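Local coordinates for putative ABC transporter, periplasmic binding protein, amino acid (Neisseria gonorrhoeae, PDB 2YJP) that probably serves as the periplasmic solute receptor of an ABC transporter, binding L-cysteine between its two lobes for uptake, at residues Y70-A73 and N77-F80; A107-Y112 and D119-N124; E196-L201 and W217-E222. The protein carries 1 engineered substitution. All coordinates share one frame; numbering follows the deposited sequence.

Contact 1: residues Y70-A73 and N77-F80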
loop_
_atom_site.group_PDB
_atom_site.type_symbol
_atom_site.label_atom_id
_atom_site.label_comp_id
_atom_site.label_asym_id
_atom_site.label_seq_id
_atom_site.Cartn_x
_atom_site.Cartn_y
_atom_site.Cartn_z
ATOM N N TYR A 70 7.480 -4.571 3.960
ATOM C CA TYR A 70 8.152 -5.841 3.600
ATOM C C TYR A 70 8.896 -6.380 4.794
ATOM O O TYR A 70 8.851 -5.812 5.875
ATOM C CB TYR A 70 9.077 -5.670 2.362
ATOM C CG TYR A 70 10.285 -4.759 2.606
ATOM C CD1 TYR A 70 10.135 -3.336 2.648
ATOM C CD2 TYR A 70 11.557 -5.301 2.805
ATOM C CE1 TYR A 70 11.223 -2.507 2.840
ATOM C CE2 TYR A 70 12.678 -4.466 3.045
ATOM C CZ TYR A 70 12.499 -3.074 3.077
ATOM O OH TYR A 70 13.589 -2.246 3.340
ATOM N N VAL A 71 9.573 -7.495 4.579
ATOM C CA VAL A 71 10.322 -8.186 5.586
ATOM C C VAL A 71 11.748 -8.306 5.086
ATOM O O VAL A 71 11.957 -8.799 3.988
ATOM C CB VAL A 71 9.712 -9.578 5.840
ATOM C CG1 VAL A 71 10.608 -10.404 6.748
ATOM C CG2 VAL A 71 8.272 -9.395 6.441
ATOM N N ASP A 72 12.735 -7.867 5.885
ATOM C CA ASP A 72 14.124 -7.929 5.436
ATOM C C ASP A 72 14.770 -9.322 5.589
ATOM O O ASP A 72 14.116 -10.271 6.011
ATOM C CB ASP A 72 14.959 -6.803 6.031
ATOM C CG ASP A 72 15.141 -6.903 7.549
ATOM O OD1 ASP A 72 15.185 -8.014 8.117
ATOM O OD2 ASP A 72 15.244 -5.830 8.174
ATOM N N ALA A 73 16.035 -9.445 5.223
ATOM C CA ALA A 73 16.745 -10.700 5.362
ATOM C C ALA A 73 16.873 -11.173 6.829
ATOM O O ALA A 73 17.179 -12.315 7.068
ATOM C CB ALA A 73 18.144 -10.589 4.726
ATOM N N ASN A 77 10.204 -6.513 9.927
ATOM C CA ASN A 77 9.365 -5.627 9.146
ATOM C C ASN A 77 10.076 -4.295 8.867
ATOM O O ASN A 77 10.742 -3.738 9.752
ATOM C CB ASN A 77 8.032 -5.385 9.876
ATOM C CG ASN A 77 7.299 -6.711 10.231
ATOM O OD1 ASN A 77 6.523 -7.202 9.531
ATOM N ND2 ASN A 77 7.598 -7.251 11.264
ATOM N N GLN A 78 9.939 -3.801 7.631
ATOM C CA GLN A 78 10.587 -2.564 7.204
ATOM C C GLN A 78 9.672 -1.892 6.176
ATOM O O GLN A 78 8.725 -2.506 5.678
ATOM C CB GLN A 78 11.939 -2.813 6.515
ATOM C CG GLN A 78 13.048 -3.547 7.316
ATOM C CD GLN A 78 13.520 -2.761 8.557
ATOM O OE1 GLN A 78 13.244 -1.561 8.692
ATOM N NE2 GLN A 78 14.226 -3.466 9.483
ATOM N N GLY A 79 9.996 -0.634 5.844
ATOM C CA GLY A 79 9.322 0.115 4.826
ATOM C C GLY A 79 8.604 1.332 5.364
ATOM O O GLY A 79 8.452 1.525 6.575
ATOM N N PHE A 80 8.115 2.142 4.433
ATOM C CA PHE A 80 7.500 3.396 4.771
ATOM C C PHE A 80 6.300 3.254 5.726
ATOM O O PHE A 80 6.220 3.986 6.712
ATOM C CB PHE A 80 7.121 4.070 3.446
ATOM C CG PHE A 80 6.524 5.430 3.576
ATOM C CD1 PHE A 80 7.232 6.483 4.138
ATOM C CD2 PHE A 80 5.264 5.673 3.046
ATOM C CE1 PHE A 80 6.665 7.791 4.193
ATOM C CE2 PHE A 80 4.655 6.959 3.106
ATOM C CZ PHE A 80 5.362 8.033 3.699
#

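Contact 2: residues A107-Y112 and D119-N124. With CYS (cysteine), chain D.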
loop_
_atom_site.group_PDB
_atom_site.type_symbol
_atom_site.label_atom_id
_atom_site.label_comp_id
_atom_site.label_asym_id
_atom_site.label_seq_id
_atom_site.Cartn_x
_atom_site.Cartn_y
_atom_site.Cartn_z
ATOM N N ALA A 107 -6.374 -8.370 -0.399
ATOM C CA ALA A 107 -7.778 -8.750 -0.277
ATOM C C ALA A 107 -8.287 -8.942 1.165
ATOM O O ALA A 107 -9.474 -9.041 1.358
ATOM C CB ALA A 107 -8.086 -10.023 -1.112
ATOM N N ASN A 108 -7.405 -8.983 2.160
ATOM C CA ASN A 108 -7.832 -9.321 3.535
ATOM C C ASN A 108 -7.894 -8.109 4.432
ATOM O O ASN A 108 -8.311 -8.220 5.606
ATOM C CB ASN A 108 -6.855 -10.318 4.198
ATOM C CG ASN A 108 -7.059 -11.742 3.708
ATOM O OD1 ASN A 108 -8.067 -12.044 3.098
ATOM N ND2 ASN A 108 -6.086 -12.596 3.940
ATOM N N ARG A 109 -7.459 -6.964 3.896
ATOM C CA ARG A 109 -7.320 -5.764 4.716
ATOM C C ARG A 109 -8.618 -5.369 5.413
ATOM O O ARG A 109 -8.587 -5.125 6.595
ATOM C CB ARG A 109 -6.756 -4.590 3.939
ATOM C CG ARG A 109 -5.275 -4.784 3.578
ATOM C CD ARG A 109 -4.803 -3.644 2.684
ATOM N NE ARG A 109 -5.458 -3.734 1.384
ATOM C CZ ARG A 109 -5.056 -3.052 0.330
ATOM N NH1 ARG A 109 -4.034 -2.244 0.470
ATOM N NH2 ARG A 109 -5.668 -3.187 -0.831
ATOM N N VAL A 110 -9.728 -5.333 4.673
ATOM C CA VAL A 110 -11.012 -4.992 5.206
ATOM C C VAL A 110 -11.445 -6.034 6.262
ATOM O O VAL A 110 -11.747 -5.655 7.389
ATOM C CB VAL A 110 -12.091 -4.863 4.074
ATOM C CG1 VAL A 110 -13.522 -4.838 4.667
ATOM C CG2 VAL A 110 -11.826 -3.622 3.216
ATOM N N GLU A 111 -11.453 -7.318 5.898
ATOM C CA GLU A 111 -11.808 -8.384 6.826
ATOM C C GLU A 111 -11.015 -8.398 8.168
ATOM O O GLU A 111 -11.551 -8.702 9.204
ATOM C CB GLU A 111 -11.700 -9.760 6.118
ATOM C CG GLU A 111 -11.993 -10.959 7.046
ATOM C CD GLU A 111 -13.387 -10.884 7.718
ATOM O OE1 GLU A 111 -14.397 -10.566 7.064
ATOM O OE2 GLU A 111 -13.517 -11.149 8.922
ATOM N N TYR A 112 -9.741 -8.052 8.122
ATOM C CA TYR A 112 -8.863 -8.209 9.277
ATOM C C TYR A 112 -9.138 -7.110 10.262
ATOM O O TYR A 112 -9.100 -7.321 11.470
ATOM C CB TYR A 112 -7.390 -8.130 8.842
ATOM C CG TYR A 112 -6.739 -9.454 8.422
ATOM C CD1 TYR A 112 -7.413 -10.464 7.878
ATOM C CD2 TYR A 112 -5.448 -9.665 8.587
ATOM C CE1 TYR A 112 -6.780 -11.651 7.506
ATOM C CE2 TYR A 112 -4.824 -10.821 8.184
ATOM C CZ TYR A 112 -5.472 -11.811 7.658
ATOM O OH TYR A 112 -4.772 -12.954 7.305
ATOM N N ASP A 119 -5.918 -3.960 14.882
ATOM C CA ASP A 119 -6.478 -2.727 15.430
ATOM C C ASP A 119 -6.492 -1.605 14.382
ATOM O O ASP A 119 -7.313 -0.689 14.432
ATOM C CB ASP A 119 -5.660 -2.290 16.628
ATOM C CG ASP A 119 -5.635 -3.337 17.739
ATOM O OD1 ASP A 119 -6.705 -3.855 18.106
ATOM O OD2 ASP A 119 -4.540 -3.623 18.258
ATOM N N LEU A 120 -5.607 -1.733 13.401
ATOM C CA LEU A 120 -5.289 -0.686 12.499
ATOM C C LEU A 120 -4.683 -1.317 11.245
ATOM O O LEU A 120 -3.943 -2.304 11.329
ATOM C CB LEU A 120 -4.286 0.256 13.162
ATOM C CG LEU A 120 -3.731 1.373 12.306
ATOM C CD1 LEU A 120 -4.692 2.434 12.102
ATOM C CD2 LEU A 120 -2.684 2.080 13.041
ATOM N N ILE A 121 -5.023 -0.750 10.089
ATOM C CA ILE A 121 -4.433 -1.197 8.822
ATOM C C ILE A 121 -3.498 -0.127 8.368
ATOM O O ILE A 121 -3.922 1.035 8.229
ATOM C CB ILE A 121 -5.471 -1.426 7.710
ATOM C CG1 ILE A 121 -6.310 -2.653 8.052
ATOM C CG2 ILE A 121 -4.775 -1.477 6.309
ATOM C CD1 ILE A 121 -5.503 -3.998 8.018
ATOM N N LEU A 122 -2.233 -0.517 8.159
ATOM C CA LEU A 122 -1.260 0.345 7.493
ATOM C C LEU A 122 -0.665 -0.474 6.341
ATOM O O LEU A 122 0.535 -0.362 6.047
ATOM C CB LEU A 122 -0.194 0.795 8.491
ATOM C CG LEU A 122 -0.605 2.072 9.270
ATOM C CD1 LEU A 122 0.317 2.436 10.370
ATOM C CD2 LEU A 122 -0.777 3.319 8.310
ATOM N N ALA A 123 -1.472 -1.316 5.702
ATOM C CA ALA A 123 -1.015 -2.036 4.529
ATOM C C ALA A 123 -1.277 -1.178 3.286
ATOM O O ALA A 123 -2.215 -1.423 2.525
ATOM C CB ALA A 123 -1.682 -3.415 4.406
ATOM N N ASN A 124 -0.413 -0.168 3.110
ATOM C CA ASN A 124 -0.446 0.787 1.986
ATOM C C ASN A 124 -1.814 0.922 1.280
ATOM O O ASN A 124 -1.935 0.662 0.066
ATOM C CB ASN A 124 0.699 0.437 0.988
ATOM C CG ASN A 124 1.255 1.661 0.289
ATOM O OD1 ASN A 124 1.308 1.726 -0.953
ATOM N ND2 ASN A 124 1.691 2.657 1.090
HETATM N N CYS D . -2.660 0.934 -2.446
HETATM C CA CYS D . -3.404 0.021 -3.344
HETATM C C CYS D . -4.648 -0.512 -2.630
HETATM O O CYS D . -4.918 -0.095 -1.463
HETATM C CB CYS D . -2.554 -1.165 -3.779
HETATM S SG CYS D . -1.873 -2.141 -2.426
HETATM O OXT CYS D . -5.365 -1.324 -3.220
#

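Contact 3: residues E196-L201 and W217-E222. With ZN (zinc ion), chain J; ZN (zinc ion), chain F.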
loop_
_atom_site.group_PDB
_atom_site.type_symbol
_atom_site.label_atom_id
_atom_site.label_comp_id
_atom_site.label_asym_id
_atom_site.label_seq_id
_atom_site.Cartn_x
_atom_site.Cartn_y
_atom_site.Cartn_z
ATOM N N GLU A 196 3.872 -13.554 -5.951
ATOM C CA GLU A 196 3.268 -14.393 -7.001
ATOM C C GLU A 196 2.968 -13.587 -8.252
ATOM O O GLU A 196 3.269 -14.046 -9.374
ATOM C CB GLU A 196 1.954 -15.043 -6.582
ATOM C CG GLU A 196 2.010 -16.100 -5.530
ATOM C CD GLU A 196 0.564 -16.463 -5.071
ATOM O OE1 GLU A 196 -0.287 -15.526 -4.775
ATOM O OE2 GLU A 196 0.280 -17.698 -5.002
ATOM N N THR A 197 2.380 -12.409 -8.069
ATOM C CA THR A 197 1.930 -11.611 -9.211
ATOM C C THR A 197 3.113 -11.171 -10.111
ATOM O O THR A 197 3.086 -11.320 -11.337
ATOM C CB THR A 197 1.135 -10.389 -8.736
ATOM O OG1 THR A 197 0.096 -10.829 -7.850
ATOM C CG2 THR A 197 0.497 -9.662 -9.938
ATOM N N PHE A 198 4.167 -10.686 -9.494
ATOM C CA PHE A 198 5.311 -10.274 -10.252
ATOM C C PHE A 198 6.079 -11.502 -10.819
ATOM O O PHE A 198 6.571 -11.430 -11.931
ATOM C CB PHE A 198 6.209 -9.385 -9.431
ATOM C CG PHE A 198 5.669 -8.038 -9.218
ATOM C CD1 PHE A 198 5.874 -7.013 -10.171
ATOM C CD2 PHE A 198 4.937 -7.739 -8.059
ATOM C CE1 PHE A 198 5.376 -5.747 -9.977
ATOM C CE2 PHE A 198 4.443 -6.432 -7.857
ATOM C CZ PHE A 198 4.684 -5.432 -8.797
ATOM N N ASP A 199 6.164 -12.600 -10.058
ATOM C CA ASP A 199 6.696 -13.843 -10.592
ATOM C C ASP A 199 5.888 -14.272 -11.824
ATOM O O ASP A 199 6.453 -14.749 -12.783
ATOM C CB ASP A 199 6.722 -15.020 -9.580
ATOM C CG ASP A 199 7.828 -14.892 -8.502
ATOM O OD1 ASP A 199 8.828 -14.134 -8.699
ATOM O OD2 ASP A 199 7.710 -15.576 -7.431
ATOM N N ALA A 200 4.573 -14.134 -11.811
ATOM C CA ALA A 200 3.851 -14.590 -12.987
ATOM C C ALA A 200 4.193 -13.721 -14.193
ATOM O O ALA A 200 4.084 -14.162 -15.341
ATOM C CB ALA A 200 2.366 -14.591 -12.739
ATOM N N LEU A 201 4.630 -12.491 -13.934
ATOM C CA LEU A 201 4.933 -11.579 -15.033
ATOM C C LEU A 201 6.282 -11.962 -15.610
ATOM O O LEU A 201 6.429 -12.137 -16.854
ATOM C CB LEU A 201 4.847 -10.108 -14.590
ATOM C CG LEU A 201 5.304 -9.114 -15.674
ATOM C CD1 LEU A 201 4.250 -8.964 -16.760
ATOM C CD2 LEU A 201 5.689 -7.792 -15.047
ATOM N N TRP A 217 7.449 1.524 -10.306
ATOM C CA TRP A 217 8.743 2.165 -10.479
ATOM C C TRP A 217 9.823 1.466 -9.607
ATOM O O TRP A 217 10.948 1.286 -10.060
ATOM C CB TRP A 217 8.697 3.661 -10.169
ATOM C CG TRP A 217 7.730 4.467 -11.080
ATOM C CD1 TRP A 217 7.503 4.287 -12.435
ATOM C CD2 TRP A 217 6.949 5.620 -10.704
ATOM N NE1 TRP A 217 6.611 5.228 -12.902
ATOM C CE2 TRP A 217 6.234 6.044 -11.869
ATOM C CE3 TRP A 217 6.747 6.296 -9.507
ATOM C CZ2 TRP A 217 5.339 7.157 -11.860
ATOM C CZ3 TRP A 217 5.845 7.408 -9.497
ATOM C CH2 TRP A 217 5.158 7.817 -10.669
ATOM N N ALA A 218 9.458 1.069 -8.394
ATOM C CA ALA A 218 10.457 0.517 -7.440
ATOM C C ALA A 218 10.853 -0.889 -7.874
ATOM O O ALA A 218 12.042 -1.289 -7.795
ATOM C CB ALA A 218 9.892 0.482 -6.012
ATOM N N TRP A 219 9.847 -1.632 -8.344
ATOM C CA TRP A 219 10.088 -2.957 -8.847
ATOM C C TRP A 219 10.931 -2.928 -10.151
ATOM O O TRP A 219 11.866 -3.701 -10.290
ATOM C CB TRP A 219 8.768 -3.691 -9.038
ATOM C CG TRP A 219 8.967 -5.110 -9.456
ATOM C CD1 TRP A 219 9.256 -6.161 -8.647
ATOM C CD2 TRP A 219 8.930 -5.621 -10.789
ATOM N NE1 TRP A 219 9.362 -7.326 -9.398
ATOM C CE2 TRP A 219 9.167 -7.013 -10.718
ATOM C CE3 TRP A 219 8.656 -5.049 -12.037
ATOM C CZ2 TRP A 219 9.201 -7.846 -11.873
ATOM C CZ3 TRP A 219 8.628 -5.890 -13.178
ATOM C CH2 TRP A 219 8.933 -7.263 -13.078
ATOM N N ALA A 220 10.595 -2.057 -11.103
ATOM C CA ALA A 220 11.265 -2.019 -12.418
ATOM C C ALA A 220 12.738 -1.616 -12.306
ATOM O O ALA A 220 13.608 -2.051 -13.097
ATOM C CB ALA A 220 10.493 -1.035 -13.391
ATOM N N LYS A 221 13.029 -0.825 -11.272
ATOM C CA LYS A 221 14.377 -0.435 -10.937
ATOM C C LYS A 221 15.285 -1.689 -10.733
ATOM O O LYS A 221 16.468 -1.679 -11.116
ATOM C CB LYS A 221 14.347 0.458 -9.666
ATOM C CG LYS A 221 15.722 1.137 -9.397
ATOM C CD LYS A 221 15.845 1.760 -8.015
ATOM C CE LYS A 221 17.192 2.438 -7.866
ATOM N NZ LYS A 221 17.338 3.206 -6.560
ATOM N N GLU A 222 14.748 -2.727 -10.086
ATOM C CA GLU A 222 15.511 -3.921 -9.840
ATOM C C GLU A 222 15.232 -4.971 -10.903
ATOM O O GLU A 222 15.836 -6.005 -10.865
ATOM C CB GLU A 222 15.234 -4.516 -8.410
ATOM C CG GLU A 222 15.485 -3.527 -7.255
ATOM C CD GLU A 222 16.918 -3.001 -7.156
ATOM O OE1 GLU A 222 17.901 -3.558 -7.676
ATOM O OE2 GLU A 222 17.081 -1.976 -6.516
HETATM ZN ZN ZN J . -1.496 -18.400 -4.657
HETATM ZN ZN ZN F . 19.408 -2.154 -6.791
HETATM O O HOH W 1 -3.195 -16.824 -5.388
HETATM O O HOH W 2 19.312 -0.249 -5.792
HETATM O O HOH W 3 -1.374 -20.355 -6.157
#

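Contact 1: residues Y70-A73 and N77-F80
Y70 O takes two groups from the neighbouring strand. One is Q78 N, hydrogen-bonded to Y70 O at 2.9 Å; the other is the CA-H of N77, whose CA lies 3.3 Å from Y70 O. Because Y70 N also donates to Q78 O at 3.0 Å, these two residues form the antiparallel hydrogen-bonded pair of a beta hairpin. V71 and N77 make the adjoining non-hydrogen-bonded pair; their side chains lie side by side on the opposite sheet face, where N77 also touches F101 and L103 of strand 99-103.

Y70 and Q78 share the other face. With CG of Y70 placed between its own N and carbonyl carbon (chi1 66°), the phenol swings across to the partner strand. Q78 CB lies over one ring face, toward the rim and 3.9 Å from the centroid of the Y70 ring, which is CH-pi geometry.

Beyond this carbon the Q78 chain bends toward the turn, and Q78 NE2 donates to D72 OD2 at 2.9 Å. The acceptor sits 18° out of the amide plane. D72 OD1 accepts N74 N and K76 N, so both carboxylate oxygens are held and the rotation of the group is fixed across the turn.

G79 is the N-cap residue of helix 80-93, and Y70 CE1 comes within 3.7 Å of G79 N by an oblique approach.

Contact 2: residues A107-Y112 and D119-N124
One guanidinium nitrogen, R109 NH1, serves both the protein backbone and the bound cysteine. It donates to A123 O at 2.9 Å, with the carbonyl met almost head-on (169° at the oxygen) and the acceptor lying in the guanidinium plane. The same nitrogen makes a weak bond to the ligand O atom, while R109 NH2 reaches the ligand OXT at 3.0 Å with a good angle of 160°. A bend in the arginine chain at chi3 (-68°) turns the guanidinium to both partners. The backbone carbonyl thus helps fix the turn of a group that grips the carboxylate, and R109 NE, bonded to A106 O, restrains it further. R131, which also bonds the ligand, brings a second guanidinium to the same site.

A123 is the centre of an inverse gamma turn. Its neighbour N124 offers its carbonyl to the other end of the ligand, where N124 O takes the cysteine N at 2.6 Å. The arginine stem packs as well: R109 CD lies 3.6 Å from A123 CB, and I121 CD1 rests 3.6 Å from R109 O.

Helix 109-114 therefore meets strand 120-121, an outermost strand of the parallel sheet beside 57-61, through I121, and the turn after it through A123. L120 and L122 touch helix 80-93 and strand 237-244.

Contact 3: residues E196-L201 and W217-E222
The F198 phenyl and the W219 indole lie over one face of each other, but unequally. F198 CD1 stands 3.3 Å above the indole plane of W219, over its centre, whereas W219 CD1 lies over the phenyl face toward the rim. The rings meet obliquely, their planes inclined by 34° and the phenyl centroid 4.1 Å from that of the five-membered ring. L201 CD2 approaches the indole obliquely, 3.8 Å from W219 CH2, and the ring of F226 also meets W219.

With its CG anti to the backbone nitrogen (chi1 -175°), W219 reaches from helix 213-222 to helix 194-202. There F198 and L201 occupy positions three residues apart and both touch L209 of strand 208-212. The two helices, which flank that strand in sequence, thus pack together in an alpha/beta lobe of the solute-binding protein fold.

Zinc ions bind farther out on the same segments: E196 OE2 holds one at 1.9 Å, and E222 chelates another through both oxygens, its OE1 at 2.2 Å from the metal. Neither glutamate touches the opposite segment. No hydrogen bond crosses between the segments, which implies that ring and methyl packing holds this interface while the carboxylates of E196 and E222 bind zinc outside it.

Overall arrangement
From the N terminus the three contacts follow in series, with no nesting or crossing. Contact 1 closes the five-residue connection, 72-76, between strands 69-71 and 77-78, from which the chain runs directly into helix 80-93. Contact 2 spans six residues, joining the start of helix 109-114 to strand 120-121 and the segment beyond it. Contact 3 encloses fifteen residues, including strand 208-212, and pairs helices 194-202 and 213-222. In the two-lobed fold of this receptor family, contacts 1 and 2 belong to the first lobe and contact 3 to the second. Contacts 2 and 3, on opposite sides of the chain's centre, have centres about 22 Å apart; only contact 2 grips the ligand directly.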